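Local structure of GTP cyclohydrolase 1 type 2 homolog (Escherichia coli, Escherichia coli O157:H7, 1NMO) at residues T40-A44 with V62-Y66; G214-R220 with D242-A247. The protein is of uncertain function, carries a dinuclear metal site in each subunit of a toroidal hexamer, and may take part in degrading radiation-damaged nucleotides. All blocks are in the same frame, centred on the assembly; numbering follows the deposited sequence.

Contact 1: residues T40-A44 with V62-Y66. With FE (Fe (III) ion), chain G; FE (Fe (III) ion), chain H.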
# COMPACT_ATOMS: atom_id res chain seq x y z
N THR A 40 29.35 20.91 -3.99
CA THR A 40 28.51 21.81 -3.27
C THR A 40 27.16 21.15 -3.05
O THR A 40 26.79 20.19 -3.77
CB THR A 40 28.30 23.11 -4.06
OG1 THR A 40 27.47 22.86 -5.22
CG2 THR A 40 29.67 23.68 -4.50
N GLY A 41 26.42 21.63 -2.04
CA GLY A 41 25.10 21.08 -1.75
C GLY A 41 24.48 21.94 -0.70
O GLY A 41 25.16 22.82 -0.22
N VAL A 42 23.22 21.70 -0.32
CA VAL A 42 22.57 22.56 0.72
C VAL A 42 23.27 22.46 2.13
O VAL A 42 23.53 23.46 2.80
CB VAL A 42 21.09 22.09 0.82
CG1 VAL A 42 20.37 22.80 1.98
CG2 VAL A 42 20.35 22.31 -0.53
N THR A 43 23.65 21.24 2.53
CA THR A 43 24.16 20.97 3.86
C THR A 43 25.30 20.03 3.88
O THR A 43 25.29 19.06 3.14
CB THR A 43 23.00 20.40 4.70
OG1 THR A 43 21.96 21.38 4.72
CG2 THR A 43 23.40 20.03 6.18
N ALA A 44 26.29 20.29 4.75
CA ALA A 44 27.48 19.43 4.84
C ALA A 44 27.21 18.14 5.65
O ALA A 44 27.86 17.90 6.65
CB ALA A 44 28.66 20.24 5.47
N VAL A 62 28.68 24.81 1.04
CA VAL A 62 27.32 24.56 1.44
C VAL A 62 26.59 25.76 1.99
O VAL A 62 27.22 26.78 2.24
CB VAL A 62 27.25 23.51 2.59
CG1 VAL A 62 27.77 22.16 2.13
CG2 VAL A 62 28.01 23.99 3.76
N HIS A 63 25.25 25.65 2.10
CA HIS A 63 24.47 26.72 2.70
C HIS A 63 24.48 26.55 4.23
O HIS A 63 24.47 27.56 4.95
CB HIS A 63 23.05 26.69 2.23
CG HIS A 63 22.18 27.78 2.80
ND1 HIS A 63 22.63 29.06 3.05
CD2 HIS A 63 20.87 27.75 3.17
CE1 HIS A 63 21.63 29.78 3.57
NE2 HIS A 63 20.55 29.00 3.65
N HIS A 64 24.48 25.29 4.71
CA HIS A 64 24.50 24.94 6.14
C HIS A 64 25.75 24.12 6.54
O HIS A 64 25.84 22.89 6.35
CB HIS A 64 23.29 24.09 6.52
CG HIS A 64 21.97 24.74 6.27
ND1 HIS A 64 21.15 24.37 5.23
CD2 HIS A 64 21.32 25.72 6.94
CE1 HIS A 64 20.05 25.08 5.27
NE2 HIS A 64 20.12 25.91 6.30
N GLY A 65 26.73 24.80 7.13
CA GLY A 65 27.96 24.11 7.52
C GLY A 65 27.89 23.82 8.98
O GLY A 65 26.84 23.39 9.45
N TYR A 66 28.97 24.11 9.73
CA TYR A 66 28.98 23.77 11.18
C TYR A 66 29.19 24.96 12.13
O TYR A 66 29.11 26.12 11.74
CB TYR A 66 30.09 22.74 11.45
CG TYR A 66 30.13 21.54 10.53
CD1 TYR A 66 28.98 21.00 10.05
CD2 TYR A 66 31.36 20.93 10.13
CE1 TYR A 66 29.01 19.91 9.17
CE2 TYR A 66 31.38 19.82 9.25
CZ TYR A 66 30.18 19.34 8.77
OH TYR A 66 30.05 18.31 7.82
FE FE G . 18.34 27.03 5.93
FE FE H . 18.46 29.95 4.73
O HOH W 1 16.70 31.32 5.55
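The carbonyl oxygen of V42 takes two backbone N-H groups from the facing segment. H64 N reaches V42 O at 2.8 Å, nearly in line with the carbonyl, while H63 N comes to the same oxygen on a bent, weak bond. Two residues further along, A44 N returns a nearly straight bond (N-H...O 170°) to H64 O, which pairs T43 with H64 in parallel fashion, just past the corners that the two segments turn at V42 and H63. At the far end the Y66 hydroxyl donates to A44 O, the two oxygens 2.5 Å apart. The hydroxyl lies in the carbonyl plane of A44, on a lone pair, and A44 O in turn sits at the edge of the phenol ring; A44 CB packs against Y66 CE1 at 3.7 Å.

V62 CG1 packs against the backbone here, 3.5 Å from A44 N. On the other side of the pair, T43 and H64 project together. H64 CG is anti to the carbonyl carbon (chi1 -60°), a setting that brings ND1 to T43 OG1 at 3.1 Å in a weak bond and aims NE2 at an iron. The stronger partner of T43 OG1 is E197 of the second subunit. V42 CG1 lies in the plane of the H64 ring, at its edge, and H63 CD2 rests over one face near the rim. H63 NE2 binds the second iron, 2.5 Å away and in the ring plane, with ND1 held by W96 O. These bonds probably limit how far either imidazole can swivel.

Strands 37-41 and 59-62 are parallel neighbours here, and the loop leaving strand 59-62 presents the adjacent histidines H63 and H64 to the dinuclear iron site of this NIF3-family protein, braced by the segment that follows strand 37-41.

Contact 2: residues G214-R220 with D242-A247. With FE (Fe (III) ion), chain G; FE (Fe (III) ion), chain H.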
# COMPACT_ATOMS: atom_id res chain seq x y z
N GLY A 214 8.87 23.52 2.03
CA GLY A 214 10.00 22.64 2.32
C GLY A 214 11.28 23.38 2.61
O GLY A 214 11.64 24.28 1.88
N HIS A 215 12.02 23.00 3.65
CA HIS A 215 13.26 23.72 3.94
C HIS A 215 14.35 23.45 2.91
O HIS A 215 14.94 24.39 2.29
CB HIS A 215 13.82 23.33 5.31
CG HIS A 215 14.90 24.27 5.76
ND1 HIS A 215 14.91 24.85 7.02
CD2 HIS A 215 16.03 24.67 5.15
CE1 HIS A 215 16.02 25.55 7.17
NE2 HIS A 215 16.71 25.46 6.05
N HIS A 216 14.69 22.18 2.79
CA HIS A 216 15.67 21.79 1.76
C HIS A 216 15.20 22.16 0.31
O HIS A 216 16.01 22.66 -0.52
CB HIS A 216 15.87 20.30 1.78
CG HIS A 216 16.77 19.82 0.69
ND1 HIS A 216 18.14 19.66 0.87
CD2 HIS A 216 16.49 19.42 -0.57
CE1 HIS A 216 18.66 19.17 -0.25
NE2 HIS A 216 17.68 19.02 -1.14
N ALA A 217 13.93 21.87 0.01
CA ALA A 217 13.33 22.16 -1.28
C ALA A 217 13.52 23.63 -1.72
O ALA A 217 13.82 23.91 -2.88
CB ALA A 217 11.81 21.77 -1.22
N THR A 218 13.43 24.57 -0.78
CA THR A 218 13.58 25.97 -1.10
C THR A 218 14.99 26.56 -1.02
O THR A 218 15.21 27.74 -1.44
CB THR A 218 12.61 26.83 -0.23
OG1 THR A 218 12.93 26.66 1.17
CG2 THR A 218 11.11 26.35 -0.49
N GLU A 219 15.97 25.75 -0.56
CA GLU A 219 17.34 26.26 -0.43
C GLU A 219 18.37 25.50 -1.27
O GLU A 219 19.54 25.25 -0.85
CB GLU A 219 17.73 26.36 1.05
CG GLU A 219 16.78 27.37 1.72
CD GLU A 219 17.28 27.85 3.04
OE1 GLU A 219 18.11 27.10 3.65
OE2 GLU A 219 16.84 28.95 3.47
N ARG A 220 17.88 25.08 -2.43
CA ARG A 220 18.77 24.50 -3.38
C ARG A 220 19.08 25.71 -4.32
O ARG A 220 20.19 25.83 -4.84
CB ARG A 220 18.05 23.42 -4.16
CG ARG A 220 17.84 22.16 -3.42
CD ARG A 220 16.95 21.28 -4.28
NE ARG A 220 15.57 21.84 -4.32
CZ ARG A 220 14.54 21.23 -4.89
NH1 ARG A 220 14.70 20.05 -5.48
NH2 ARG A 220 13.34 21.78 -4.84
N ASP A 242 22.37 17.54 -5.25
CA ASP A 242 21.13 17.68 -4.49
C ASP A 242 20.82 16.34 -3.73
O ASP A 242 20.34 15.39 -4.32
CB ASP A 242 19.97 18.00 -5.46
CG ASP A 242 18.58 18.10 -4.75
OD1 ASP A 242 18.49 17.98 -3.50
OD2 ASP A 242 17.55 18.32 -5.45
N ILE A 243 21.12 16.24 -2.43
CA ILE A 243 20.77 15.01 -1.69
C ILE A 243 19.51 15.39 -0.97
O ILE A 243 19.52 16.22 -0.08
CB ILE A 243 21.82 14.66 -0.77
CG1 ILE A 243 23.13 14.77 -1.62
CG2 ILE A 243 21.45 13.24 -0.03
CD1 ILE A 243 24.43 14.08 -1.07
N PRO A 244 18.39 14.76 -1.39
CA PRO A 244 17.04 14.93 -0.92
C PRO A 244 16.87 14.82 0.57
O PRO A 244 17.37 13.88 1.21
CB PRO A 244 16.28 13.87 -1.73
CG PRO A 244 17.05 13.87 -3.06
CD PRO A 244 18.45 13.73 -2.44
N ASN A 245 16.14 15.78 1.10
CA ASN A 245 15.83 15.88 2.52
C ASN A 245 14.32 16.27 2.45
O ASN A 245 13.95 17.22 1.72
CB ASN A 245 16.72 16.98 3.13
CG ASN A 245 16.42 17.23 4.63
OD1 ASN A 245 15.28 17.00 5.10
ND2 ASN A 245 17.44 17.73 5.38
N PRO A 246 13.40 15.54 3.15
CA PRO A 246 11.97 15.95 3.04
C PRO A 246 11.52 17.15 3.82
O PRO A 246 10.45 17.77 3.51
CB PRO A 246 11.18 14.72 3.48
CG PRO A 246 12.15 14.03 4.45
CD PRO A 246 13.51 14.17 3.65
N ALA A 247 12.35 17.54 4.79
CA ALA A 247 12.00 18.64 5.65
C ALA A 247 12.16 20.03 4.99
O ALA A 247 11.46 20.96 5.45
CB ALA A 247 12.85 18.55 6.97
OXT ALA A 247 13.00 20.15 4.03
FE FE G . 18.34 27.03 5.93
FE FE H . 18.46 29.95 4.73
O HOH W 2 19.31 18.93 3.40
O HOH W 3 12.43 20.09 1.39
O HOH W 1 16.70 31.32 5.55
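H216 meets D242 in a histidine-carboxylate hydrogen bond at the start of the C-terminal tail, which runs from D242 to A247 past the short helix 215-218. The same helical segment supplies iron ligands: H215 NE2 and E219 OE1 bind one iron, and E219 OE2 the other. D242 OD1 accepts from H216 NE2 at 2.7 Å; the oxygen lies in the ring plane of H216 and is met on its syn side, though 25° out of the carboxylate plane. The other oxygen, OD2, forms a long, weak salt bridge with R220 NH1 at 3.3 Å, at the edge of a guanidinium turned 67° from the carboxylate. R220 is itself steadied side-on, with NE and NH2 both donating to A217 O.

I243 then brings its carbonyl oxygen to 3.1 Å from H216 CE1. At N245 the backbone N sits over the centre of one face of the H216 ring, and CB packs on H216 CB. N245 OD1 accepts from A247 N, an Asx turn, while ND2 donates to a water that also contacts H216 ND1 and to the carbonyl of E197 in the second subunit.

The chain ends at A247, whose carboxylate faces the first turn of the helix. H215 N donates to A247 O at 2.8 Å, almost straight, on a lone pair, and H216 N donates to OXT. That negative charge at the helix N-terminus is probably favourable, and a further water donates to A247 OXT while accepting from A217 N, 2.7 Å from each.

Both contacts are largely buried and share the two irons, with their centres about 11 Å apart. Contact 1 lies at the ends of parallel strands and is mostly backbone pairing, while contact 2 joins a short helix to the chain's end through charged groups, the terminal carboxylate among them, and waters, with a more exposed margin at P244. Each supplies part of the metal site: H63 and H64 from contact 1, H215 and E219 from contact 2. E219 bridges the irons, and D101 completes the set of protein ligands. The two touch directly around E219, whose OE1 meets H63 and H64 and whose O meets V42 CG2, and both also reach the second subunit.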